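Local coordinates for protein DsvD (Desulfovibrio vulgaris, PDB 1UCR) that may play an essential role in dissimilatory sulfite reduction and possibly interacts with DNA through its winged-helix motif, at residues 19-24 with 53-58. Sequence-based numbering, arbitrary orientation. Where two conformers were deposited one is given.
Sequences KSKFYF and EYWSSG
Lys-21, just before strand 22-23, lies across one face of the indole of Trp-55 on strand 52-57, between the two outer strands of the small antiparallel sheet in this winged-helix fold. Strands 22-23 and 52-57 flank strand 60-65, which is backbone hydrogen-bonded to both, Phe-22 pairing with Tyr-63 and Trp-55 with Met-62; with 8.5 Å between the CA atoms of Lys-21 and Trp-55, no direct hydrogen bond crosses between the segments, and side chains and two waters bridge the gap. The main link is a combined CH-pi and cation-pi contact. Lys-21 CD sits almost directly above the five-membered ring of Trp-55, 3.6 Å from its centroid and 6° off the normal. Because the lysine chain runs extended beyond CG, its ammonium is carried on over the six-membered ring, with NZ 4.1 Å from that centroid, and the two side chains cross roughly at right angles.

Water mediates the polar part. One molecule accepts from the indole N-H, Trp-55 NE1 (2.8 Å), and donates to Ser-20 O and to Glu-53 OE1, a carboxylate oxygen that also receives Gly-69 N at the start of helix 68-74. A second water accepts from Lys-21 NZ at 2.6 Å and gives a weak bond to Ser-56 O.

Farther along, the contact thins to van der Waals packing near the wing turn: Ser-57 OG, anti to its own N (chi1 176°), meets the edge of the Tyr-23 ring, near the ring plane and 3.8 Å from CE2.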
ATOM      1  N   LYS B  19       6.578  -4.242 -11.236  1.00 14.52           N
ATOM      2  CA  LYS B  19       5.751  -3.239 -11.932  1.00 14.16           C
ATOM      3  C   LYS B  19       4.544  -3.052 -11.055  1.00 13.00           C
ATOM      4  O   LYS B  19       4.376  -3.604  -9.966  1.00 13.06           O
ATOM      5  CB  LYS B  19       5.449  -3.698 -13.360  1.00 14.20           C
ATOM      6  CG  LYS B  19       4.721  -5.032 -13.418  1.00 14.05           C
ATOM      7  CD  LYS B  19       4.743  -5.540 -14.868  1.00 13.80           C
ATOM      8  CE  LYS B  19       4.094  -6.891 -15.046  1.00 17.52           C
ATOM      9  NZ  LYS B  19       2.597  -6.959 -14.935  1.00 14.48           N
ATOM     10  N   SER B  20       3.655  -2.149 -11.494  1.00 12.62           N
ATOM     11  CA  SER B  20       2.659  -1.621 -10.572  1.00 13.84           C
ATOM     12  C   SER B  20       1.556  -2.623 -10.287  1.00 13.13           C
ATOM     13  O   SER B  20       0.895  -2.443  -9.252  1.00 13.30           O
ATOM     14  CB  SER B  20       2.033  -0.316 -11.131  1.00 17.00           C
ATOM     15  OG  SER B  20       1.329  -0.590 -12.366  0.50 18.47           O
ATOM     16  N   LYS B  21       1.351  -3.575 -11.203  1.00 12.50           N
ATOM     17  CA  LYS B  21       0.252  -4.572 -11.010  1.00 12.66           C
ATOM     18  C   LYS B  21       0.607  -5.849 -11.738  1.00 11.32           C
ATOM     19  O   LYS B  21       1.361  -5.870 -12.705  1.00 12.10           O
ATOM     20  CB  LYS B  21      -1.102  -4.014 -11.428  1.00 12.61           C
ATOM     21  CG  LYS B  21      -1.133  -3.550 -12.873  1.00 13.61           C
ATOM     22  CD  LYS B  21      -2.502  -2.884 -13.243  1.00 16.38           C
ATOM     23  CE  LYS B  21      -2.497  -2.494 -14.701  1.00 21.55           C
ATOM     24  NZ  LYS B  21      -3.732  -1.785 -15.127  1.00 32.84           N
ATOM     25  N   PHE B  22       0.040  -6.958 -11.258  1.00  9.40           N
ATOM     26  CA  PHE B  22       0.277  -8.295 -11.753  1.00  8.81           C
ATOM     27  C   PHE B  22      -1.071  -9.010 -11.910  1.00  8.08           C
ATOM     28  O   PHE B  22      -2.018  -8.726 -11.194  1.00  8.76           O
ATOM     29  CB  PHE B  22       1.183  -9.067 -10.799  1.00  8.41           C
ATOM     30  CG  PHE B  22       2.615  -8.617 -10.845  1.00  8.33           C
ATOM     31  CD1 PHE B  22       3.045  -7.560 -10.039  1.00  9.17           C
ATOM     32  CD2 PHE B  22       3.551  -9.262 -11.669  1.00  9.45           C
ATOM     33  CE1 PHE B  22       4.373  -7.142 -10.047  1.00  9.56           C
ATOM     34  CE2 PHE B  22       4.881  -8.834 -11.671  1.00 10.00           C
ATOM     35  CZ  PHE B  22       5.276  -7.822 -10.834  1.00 10.35           C
ATOM     36  N   TYR B  23      -1.145  -9.945 -12.850  1.00  7.86           N
ATOM     37  CA  TYR B  23      -2.344 -10.753 -13.035  1.00  8.04           C
ATOM     38  C   TYR B  23      -2.631 -11.651 -11.856  1.00  7.75           C
ATOM     39  O   TYR B  23      -1.718 -12.098 -11.182  1.00  7.60           O
ATOM     40  CB  TYR B  23      -2.168 -11.675 -14.275  1.00  8.83           C
ATOM     41  CG  TYR B  23      -2.097 -10.852 -15.544  1.00  8.85           C
ATOM     42  CD1 TYR B  23      -0.909 -10.787 -16.280  1.00  9.71           C
ATOM     43  CD2 TYR B  23      -3.193 -10.163 -16.036  1.00  9.48           C
ATOM     44  CE1 TYR B  23      -0.862 -10.044 -17.465  1.00 12.05           C
ATOM     45  CE2 TYR B  23      -3.169  -9.412 -17.160  1.00 12.94           C
ATOM     46  CZ  TYR B  23      -1.968  -9.367 -17.883  1.00 14.14           C
ATOM     47  OH  TYR B  23      -1.953  -8.571 -19.020  1.00 18.76           O
ATOM     48  N   PHE B  24      -3.906 -11.997 -11.688  1.00  7.78           N
ATOM     49  CA  PHE B  24      -4.240 -13.058 -10.736  1.00  7.43           C
ATOM     50  C   PHE B  24      -3.339 -14.258 -10.897  1.00  7.53           C
ATOM     51  O   PHE B  24      -2.780 -14.786  -9.941  1.00  8.29           O
ATOM     52  CB  PHE B  24      -5.714 -13.441 -10.978  1.00  7.71           C
ATOM     53  CG  PHE B  24      -6.097 -14.624 -10.092  1.00  7.75           C
ATOM     54  CD1 PHE B  24      -6.113 -14.517  -8.692  1.00  8.34           C
ATOM     55  CD2 PHE B  24      -6.386 -15.857 -10.623  1.00  8.84           C
ATOM     56  CE1 PHE B  24      -6.413 -15.603  -7.889  1.00  8.91           C
ATOM     57  CE2 PHE B  24      -6.743 -16.967  -9.838  1.00  8.99           C
ATOM     58  CZ  PHE B  24      -6.753 -16.838  -8.449  1.00  9.43           C
ATOM     59  N   GLU B  53      -4.685  -2.787  -4.359  1.00 10.98           N
ATOM     60  CA  GLU B  53      -5.727  -2.257  -5.248  1.00 11.81           C
ATOM     61  C   GLU B  53      -5.965  -3.271  -6.356  1.00 10.96           C
ATOM     62  O   GLU B  53      -5.080  -4.056  -6.723  1.00 10.66           O
ATOM     63  CB  GLU B  53      -5.340  -0.884  -5.721  1.00 14.08           C
ATOM     64  CG  GLU B  53      -4.050  -0.802  -6.461  1.00 13.68           C
ATOM     65  CD  GLU B  53      -3.524   0.583  -6.648  1.00 13.59           C
ATOM     66  OE1 GLU B  53      -2.644   0.717  -7.558  1.00 16.43           O
ATOM     67  OE2 GLU B  53      -3.888   1.539  -5.930  1.00 16.19           O
ATOM     68  N   TYR B  54      -7.201  -3.216  -6.859  1.00 11.56           N
ATOM     69  CA  TYR B  54      -7.730  -4.214  -7.789  1.00 10.35           C
ATOM     70  C   TYR B  54      -8.086  -3.627  -9.128  1.00 10.44           C
ATOM     71  O   TYR B  54      -8.591  -2.482  -9.192  1.00 11.52           O
ATOM     72  CB  TYR B  54      -8.999  -4.740  -7.198  1.00 11.26           C
ATOM     73  CG  TYR B  54      -9.858  -5.711  -7.931  1.00  9.90           C
ATOM     74  CD1 TYR B  54     -10.981  -5.301  -8.638  1.00 10.40           C
ATOM     75  CD2 TYR B  54      -9.552  -7.082  -7.901  1.00 11.59           C
ATOM     76  CE1 TYR B  54     -11.795  -6.221  -9.320  1.00 10.54           C
ATOM     77  CE2 TYR B  54     -10.395  -7.981  -8.538  1.00 10.63           C
ATOM     78  CZ  TYR B  54     -11.479  -7.565  -9.228  1.00  9.43           C
ATOM     79  OH  TYR B  54     -12.311  -8.470  -9.865  1.00 10.37           O
ATOM     80  N   TRP B  55      -7.908  -4.386 -10.174  1.00 10.38           N
ATOM     81  CA  TRP B  55      -8.211  -3.949 -11.526  1.00 10.64           C
ATOM     82  C   TRP B  55      -8.893  -5.081 -12.247  1.00  9.48           C
ATOM     83  O   TRP B  55      -8.526  -6.265 -12.089  1.00 10.85           O
ATOM     84  CB  TRP B  55      -6.931  -3.665 -12.329  1.00 13.69           C
ATOM     85  CG  TRP B  55      -5.921  -2.846 -11.559  1.00 16.14           C
ATOM     86  CD1 TRP B  55      -4.992  -3.129 -10.570  1.00 14.02           C
ATOM     87  CD2 TRP B  55      -5.755  -1.475 -11.756  1.00 23.07           C
ATOM     88  NE1 TRP B  55      -4.290  -2.069 -10.173  1.00 17.41           N
ATOM     89  CE2 TRP B  55      -4.749  -0.963 -10.911  1.00 24.55           C
ATOM     90  CE3 TRP B  55      -6.389  -0.583 -12.621  1.00 32.39           C
ATOM     91  CZ2 TRP B  55      -4.298   0.339 -10.817  1.00 33.58           C
ATOM     92  CZ3 TRP B  55      -5.955   0.734 -12.544  1.00 39.60           C
ATOM     93  CH2 TRP B  55      -4.951   1.208 -11.688  1.00 42.35           C
ATOM     94  N   SER B  56      -9.817  -4.779 -13.142  1.00 11.14           N
ATOM     95  CA  SER B  56     -10.188  -5.701 -14.159  1.00 12.81           C
ATOM     96  C   SER B  56      -9.232  -5.574 -15.318  1.00 14.41           C
ATOM     97  O   SER B  56      -8.840  -4.460 -15.676  1.00 20.16           O
ATOM     98  CB  SER B  56     -11.599  -5.405 -14.692  1.00 22.34           C
ATOM     99  OG  SER B  56     -12.534  -5.412 -13.611  0.50 19.17           O
ATOM    100  N   SER B  57      -8.888  -6.655 -15.982  1.00 11.23           N
ATOM    101  CA  SER B  57      -8.008  -6.562 -17.151  1.00 12.33           C
ATOM    102  C   SER B  57      -8.439  -7.649 -18.115  1.00 10.87           C
ATOM    103  O   SER B  57      -8.235  -8.839 -17.834  1.00 11.10           O
ATOM    104  CB  SER B  57      -6.552  -6.746 -16.756  1.00 14.88           C
ATOM    105  OG  SER B  57      -5.800  -6.734 -17.961  1.00 21.11           O
ATOM    106  N   GLY B  58      -9.054  -7.213 -19.219  1.00 12.28           N
ATOM    107  CA  GLY B  58      -9.491  -8.203 -20.181  1.00 12.83           C
ATOM    108  C   GLY B  58     -10.430  -9.198 -19.513  1.00 11.00           C
ATOM    109  O   GLY B  58     -11.408  -8.819 -18.858  1.00 10.83           O
TER
HETATM  110  O   HOH W   1      -1.809  -1.327  -9.080  1.00 17.51           O
HETATM  111  O   HOH W   2      -5.625  -3.531 -15.702  1.00 28.95           O